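Local coordinates for YCAC GENE product (PDB 1YAC), which is probably a hydrolase, of unknown specificity, that assembles as an octamer and belongs to the isochorismatase family, at residues A[39-44]-A[69-74]; A[50-55]-A[170-175]. All coordinates share one frame; numbering follows the deposited sequence.

In the fold
Both contacts lie on the three-layer alpha-beta-alpha sandwich of the isochorismatase fold, with centres about 15 Å apart and nearest atoms about 6 Å apart, so they do not touch. Helix 33-49 and strand 54-59 join them: contact 1 uses the middle of this helix, and contact 2 begins just past its C-terminal end, in the turn into the strand. The segments alternate along the chain, 39-44, 50-55, 69-74, then 170-175. Contact 1 is local, its segments 25 residues apart on the successive helices 33-49 and 70-75, whereas contact 2 brings in helix 165-173 from 115 residues further on. Each contact also borders another copy of the protein in the octamer.

Contact 1 of 2, residues A[39-44]-A[69-74]; sequences NVLALG and VPELKA
L41 and E71 meet between two nearly parallel helical segments, 39-44 and 70-74, whose axes make an angle of 4° and approach to 10.4 Å, a spacing bridged mostly by side chains. The closest approach is made by one branch of L41: CD2 lies 3.6 Å from E71 CB and 3.8 Å from E71 CG, the two side chains crossing obliquely. In E71 the chain bends at chi2 (91°), so that the leucine meets its aliphatic part while the carboxylate goes on to R195 of a second subunit, with which OE2 forms a salt bridge. Deeper in the interface V40 CG1 meets L72 CD1 at 4.3 Å, and both side chains also rest on H20. The other L72 branch, CD2, reaches the backbone of G44 at 4.4 Å from CA; a CB on that glycine would sit only 3.2 Å from the same methyl. L72 also touches L17 of strand 13-18, which ties the helix pair to the central parallel sheet. No hydrogen bond links the two segments: cohesion here is apolar and rather light, and E71 divides its roles, methylenes for the neighbouring helix and charge for the subunit interface.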
loop_
_atom_site.group_PDB
_atom_site.type_symbol
_atom_site.label_atom_id
_atom_site.label_comp_id
_atom_site.label_asym_id
_atom_site.label_seq_id
_atom_site.Cartn_x
_atom_site.Cartn_y
_atom_site.Cartn_z
ATOM N N ASN A 39 18.994 4.304 10.058
ATOM C CA ASN A 39 19.409 5.377 9.147
ATOM C C ASN A 39 20.034 6.570 9.873
ATOM O O ASN A 39 21.052 7.118 9.434
ATOM C CB ASN A 39 18.225 5.843 8.293
ATOM C CG ASN A 39 17.806 4.808 7.249
ATOM O OD1 ASN A 39 18.496 3.808 7.035
ATOM N ND2 ASN A 39 16.675 5.051 6.588
ATOM N N VAL A 40 19.419 6.993 10.971
ATOM C CA VAL A 40 19.961 8.111 11.744
ATOM C C VAL A 40 21.344 7.735 12.301
ATOM O O VAL A 40 22.302 8.527 12.240
ATOM C CB VAL A 40 19.008 8.500 12.911
ATOM C CG1 VAL A 40 19.660 9.548 13.831
ATOM C CG2 VAL A 40 17.706 9.052 12.347
ATOM N N LEU A 41 21.461 6.519 12.825
ATOM C CA LEU A 41 22.739 6.074 13.376
ATOM C C LEU A 41 23.766 5.896 12.259
ATOM O O LEU A 41 24.960 6.086 12.468
ATOM C CB LEU A 41 22.566 4.779 14.175
ATOM C CG LEU A 41 21.616 4.889 15.372
ATOM C CD1 LEU A 41 21.610 3.570 16.138
ATOM C CD2 LEU A 41 22.053 6.027 16.278
ATOM N N ALA A 42 23.301 5.518 11.077
ATOM C CA ALA A 42 24.190 5.335 9.934
ATOM C C ALA A 42 24.799 6.678 9.576
ATOM O O ALA A 42 26.007 6.765 9.331
ATOM C CB ALA A 42 23.423 4.768 8.746
ATOM N N LEU A 43 23.962 7.721 9.581
ATOM C CA LEU A 43 24.390 9.084 9.266
ATOM C C LEU A 43 25.407 9.558 10.298
ATOM O O LEU A 43 26.421 10.155 9.946
ATOM C CB LEU A 43 23.198 10.050 9.226
ATOM C CG LEU A 43 23.530 11.520 8.892
ATOM C CD1 LEU A 43 24.314 11.647 7.571
ATOM C CD2 LEU A 43 22.233 12.321 8.822
ATOM N N GLY A 44 25.131 9.311 11.572
ATOM C CA GLY A 44 26.095 9.702 12.589
ATOM C C GLY A 44 27.429 8.980 12.383
ATOM O O GLY A 44 28.504 9.601 12.432
ATOM N N VAL A 69 18.774 12.114 21.236
ATOM C CA VAL A 69 18.999 10.686 21.443
ATOM C C VAL A 69 20.457 10.512 21.894
ATOM O O VAL A 69 21.375 11.075 21.294
ATOM C CB VAL A 69 18.679 9.849 20.190
ATOM C CG1 VAL A 69 17.191 9.932 19.887
ATOM C CG2 VAL A 69 19.504 10.307 18.984
ATOM N N PRO A 70 20.680 9.727 22.963
ATOM C CA PRO A 70 21.990 9.450 23.557
ATOM C C PRO A 70 23.132 9.099 22.605
ATOM O O PRO A 70 24.266 9.541 22.814
ATOM C CB PRO A 70 21.689 8.312 24.528
ATOM C CG PRO A 70 20.287 8.591 24.938
ATOM C CD PRO A 70 19.639 8.921 23.628
ATOM N N GLU A 71 22.842 8.323 21.567
ATOM C CA GLU A 71 23.866 7.924 20.612
ATOM C C GLU A 71 24.605 9.101 19.993
ATOM O O GLU A 71 25.834 9.114 19.954
ATOM C CB GLU A 71 23.281 7.047 19.496
ATOM C CG GLU A 71 22.856 5.656 19.936
ATOM C CD GLU A 71 21.406 5.591 20.374
ATOM O OE1 GLU A 71 20.793 6.660 20.566
ATOM O OE2 GLU A 71 20.867 4.469 20.514
ATOM N N LEU A 72 23.860 10.104 19.547
ATOM C CA LEU A 72 24.469 11.267 18.911
ATOM C C LEU A 72 25.312 12.069 19.893
ATOM O O LEU A 72 26.438 12.468 19.590
ATOM C CB LEU A 72 23.391 12.134 18.248
ATOM C CG LEU A 72 22.626 11.401 17.139
ATOM C CD1 LEU A 72 21.519 12.293 16.559
ATOM C CD2 LEU A 72 23.595 10.963 16.037
ATOM N N LYS A 73 24.763 12.283 21.076
ATOM C CA LYS A 73 25.447 13.008 22.140
ATOM C C LYS A 73 26.779 12.318 22.459
ATOM O O LYS A 73 27.832 12.959 22.553
ATOM C CB LYS A 73 24.548 12.980 23.370
ATOM C CG LYS A 73 24.811 14.027 24.412
ATOM C CD LYS A 73 23.685 13.945 25.426
ATOM C CE LYS A 73 22.323 14.070 24.725
ATOM N NZ LYS A 73 21.193 13.427 25.476
ATOM N N ALA A 74 26.723 10.993 22.599
ATOM C CA ALA A 74 27.899 10.185 22.908
ATOM C C ALA A 74 28.918 10.165 21.771
ATOM O O ALA A 74 30.128 10.153 22.007
ATOM C CB ALA A 74 27.468 8.748 23.251
#

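Contact 2 of 2, residues A[50-55]-A[170-175]; sequences FNLPTI and CELHRD
F50 and L172 both carry CG beside the backbone N, which sets the phenyl ring of one against the CB and CD1 of the other, while H173 turns CG anti to its N (chi1 -157°) and brings its imidazole to the ring's rim. The setting is the alpha-beta-alpha sandwich: helix 33-49 ends in a Schellman motif, with N51 at positive phi, and the chain passes through L52 into strand 54-59; F50 and L52 pack on the last turn of helix 165-173. L172 CB stands over the F50 ring in a CH-pi contact, 3.8 Å from its centroid and 7° off the normal. L172 CD1 lies 3.7 Å from F50 CD2 and also meets L52 CD1 tip to tip at 3.9 Å, so one methyl touches both F50 and L52. H173 comes to the phenyl edge instead; the two rings, with planes at 65°, meet rim to rim. With an alanine here in place of F50, L172 CB is likely to be left without its aromatic face, and a gap to open beside H173. Beyond this apolar core, R174 NE binds E171 O at 2.8 Å, and E171 OE1 forms a salt bridge with R154 of a third subunit. At the imidazole edge, H173 CD2 lies 3.6 Å from F50 CE1, which sits in the imidazole plane.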
loop_
_atom_site.group_PDB
_atom_site.type_symbol
_atom_site.label_atom_id
_atom_site.label_comp_id
_atom_site.label_asym_id
_atom_site.label_seq_id
_atom_site.Cartn_x
_atom_site.Cartn_y
_atom_site.Cartn_z
ATOM N N PHE A 50 34.025 9.783 8.171
ATOM C CA PHE A 50 34.622 10.735 7.255
ATOM C C PHE A 50 35.199 11.943 7.973
ATOM O O PHE A 50 35.718 12.848 7.323
ATOM C CB PHE A 50 33.602 11.187 6.207
ATOM C CG PHE A 50 33.234 10.113 5.229
ATOM C CD1 PHE A 50 34.173 9.656 4.301
ATOM C CD2 PHE A 50 31.980 9.508 5.274
ATOM C CE1 PHE A 50 33.871 8.611 3.439
ATOM C CE2 PHE A 50 31.668 8.452 4.409
ATOM C CZ PHE A 50 32.619 8.004 3.492
ATOM N N ASN A 51 35.081 11.991 9.301
ATOM C CA ASN A 51 35.627 13.124 10.048
ATOM C C ASN A 51 35.068 14.465 9.606
ATOM O O ASN A 51 35.814 15.429 9.467
ATOM C CB ASN A 51 37.146 13.183 9.889
ATOM C CG ASN A 51 37.858 12.367 10.903
ATOM O OD1 ASN A 51 38.405 11.317 10.604
ATOM N ND2 ASN A 51 37.897 12.855 12.102
ATOM N N LEU A 52 33.764 14.547 9.385
ATOM C CA LEU A 52 33.175 15.802 8.950
ATOM C C LEU A 52 32.765 16.644 10.131
ATOM O O LEU A 52 32.191 16.121 11.089
ATOM C CB LEU A 52 31.926 15.539 8.105
ATOM C CG LEU A 52 32.071 14.579 6.941
ATOM C CD1 LEU A 52 30.681 14.373 6.310
ATOM C CD2 LEU A 52 33.073 15.114 5.925
ATOM N N PRO A 53 33.090 17.954 10.112
ATOM C CA PRO A 53 32.700 18.825 11.229
ATOM C C PRO A 53 31.198 18.640 11.373
ATOM O O PRO A 53 30.463 18.758 10.381
ATOM C CB PRO A 53 33.029 20.222 10.693
ATOM C CG PRO A 53 34.269 19.964 9.896
ATOM C CD PRO A 53 33.879 18.699 9.114
ATOM N N THR A 54 30.748 18.349 12.588
ATOM C CA THR A 54 29.332 18.085 12.845
ATOM C C THR A 54 28.742 19.033 13.884
ATOM O O THR A 54 29.404 19.397 14.860
ATOM C CB THR A 54 29.158 16.604 13.284
ATOM O OG1 THR A 54 29.644 15.753 12.239
ATOM C CG2 THR A 54 27.690 16.263 13.575
ATOM N N ILE A 55 27.515 19.471 13.632
ATOM C CA ILE A 55 26.804 20.386 14.514
ATOM C C ILE A 55 25.489 19.764 14.992
ATOM O O ILE A 55 24.681 19.301 14.187
ATOM C CB ILE A 55 26.525 21.704 13.783
ATOM C CG1 ILE A 55 27.861 22.384 13.463
ATOM C CG2 ILE A 55 25.679 22.642 14.632
ATOM C CD1 ILE A 55 27.728 23.463 12.460
ATOM N N CYS A 170 28.784 7.076 -0.268
ATOM C CA CYS A 170 29.459 6.721 -1.514
ATOM C C CYS A 170 30.022 7.918 -2.258
ATOM O O CYS A 170 31.090 7.829 -2.887
ATOM C CB CYS A 170 28.519 5.938 -2.430
ATOM S SG CYS A 170 28.192 4.243 -1.896
ATOM N N GLU A 171 29.294 9.030 -2.231
ATOM C CA GLU A 171 29.769 10.226 -2.911
ATOM C C GLU A 171 30.959 10.820 -2.148
ATOM O O GLU A 171 31.881 11.374 -2.748
ATOM C CB GLU A 171 28.643 11.249 -3.059
ATOM C CG GLU A 171 28.902 12.266 -4.170
ATOM C CD GLU A 171 27.651 12.999 -4.585
ATOM O OE1 GLU A 171 26.960 12.483 -5.477
ATOM O OE2 GLU A 171 27.361 14.089 -4.042
ATOM N N LEU A 172 30.941 10.694 -0.827
ATOM C CA LEU A 172 32.029 11.198 0.005
ATOM C C LEU A 172 33.295 10.344 -0.132
ATOM O O LEU A 172 34.404 10.879 -0.247
ATOM C CB LEU A 172 31.613 11.216 1.478
ATOM C CG LEU A 172 30.656 12.314 1.928
ATOM C CD1 LEU A 172 30.110 11.983 3.307
ATOM C CD2 LEU A 172 31.370 13.647 1.942
ATOM N N HIS A 173 33.125 9.027 -0.110
ATOM C CA HIS A 173 34.246 8.109 -0.169
ATOM C C HIS A 173 34.928 8.088 -1.521
ATOM O O HIS A 173 36.158 7.985 -1.597
ATOM C CB HIS A 173 33.802 6.685 0.197
ATOM C CG HIS A 173 34.916 5.815 0.696
ATOM N ND1 HIS A 173 35.377 4.719 0.001
ATOM C CD2 HIS A 173 35.622 5.854 1.852
ATOM C CE1 HIS A 173 36.314 4.112 0.711
ATOM N NE2 HIS A 173 36.482 4.778 1.836
ATOM N N ARG A 174 34.132 8.098 -2.587
ATOM C CA ARG A 174 34.650 8.095 -3.968
ATOM C C ARG A 174 35.325 6.820 -4.452
ATOM O O ARG A 174 35.030 6.345 -5.555
ATOM C CB ARG A 174 35.655 9.236 -4.181
ATOM C CG ARG A 174 35.137 10.625 -3.930
ATOM C CD ARG A 174 34.060 11.014 -4.917
ATOM N NE ARG A 174 33.638 12.387 -4.663
ATOM C CZ ARG A 174 34.307 13.457 -5.078
ATOM N NH1 ARG A 174 35.422 13.306 -5.785
ATOM N NH2 ARG A 174 33.894 14.675 -4.740
ATOM N N ASP A 175 36.207 6.244 -3.631
ATOM C CA ASP A 175 36.990 5.058 -3.979
ATOM C C ASP A 175 37.167 4.097 -2.821
ATOM O O ASP A 175 37.706 4.455 -1.783
ATOM C CB ASP A 175 38.378 5.501 -4.464
ATOM C CG ASP A 175 39.068 4.437 -5.342
ATOM O OD1 ASP A 175 39.242 3.275 -4.921
ATOM O OD2 ASP A 175 39.401 4.780 -6.500
#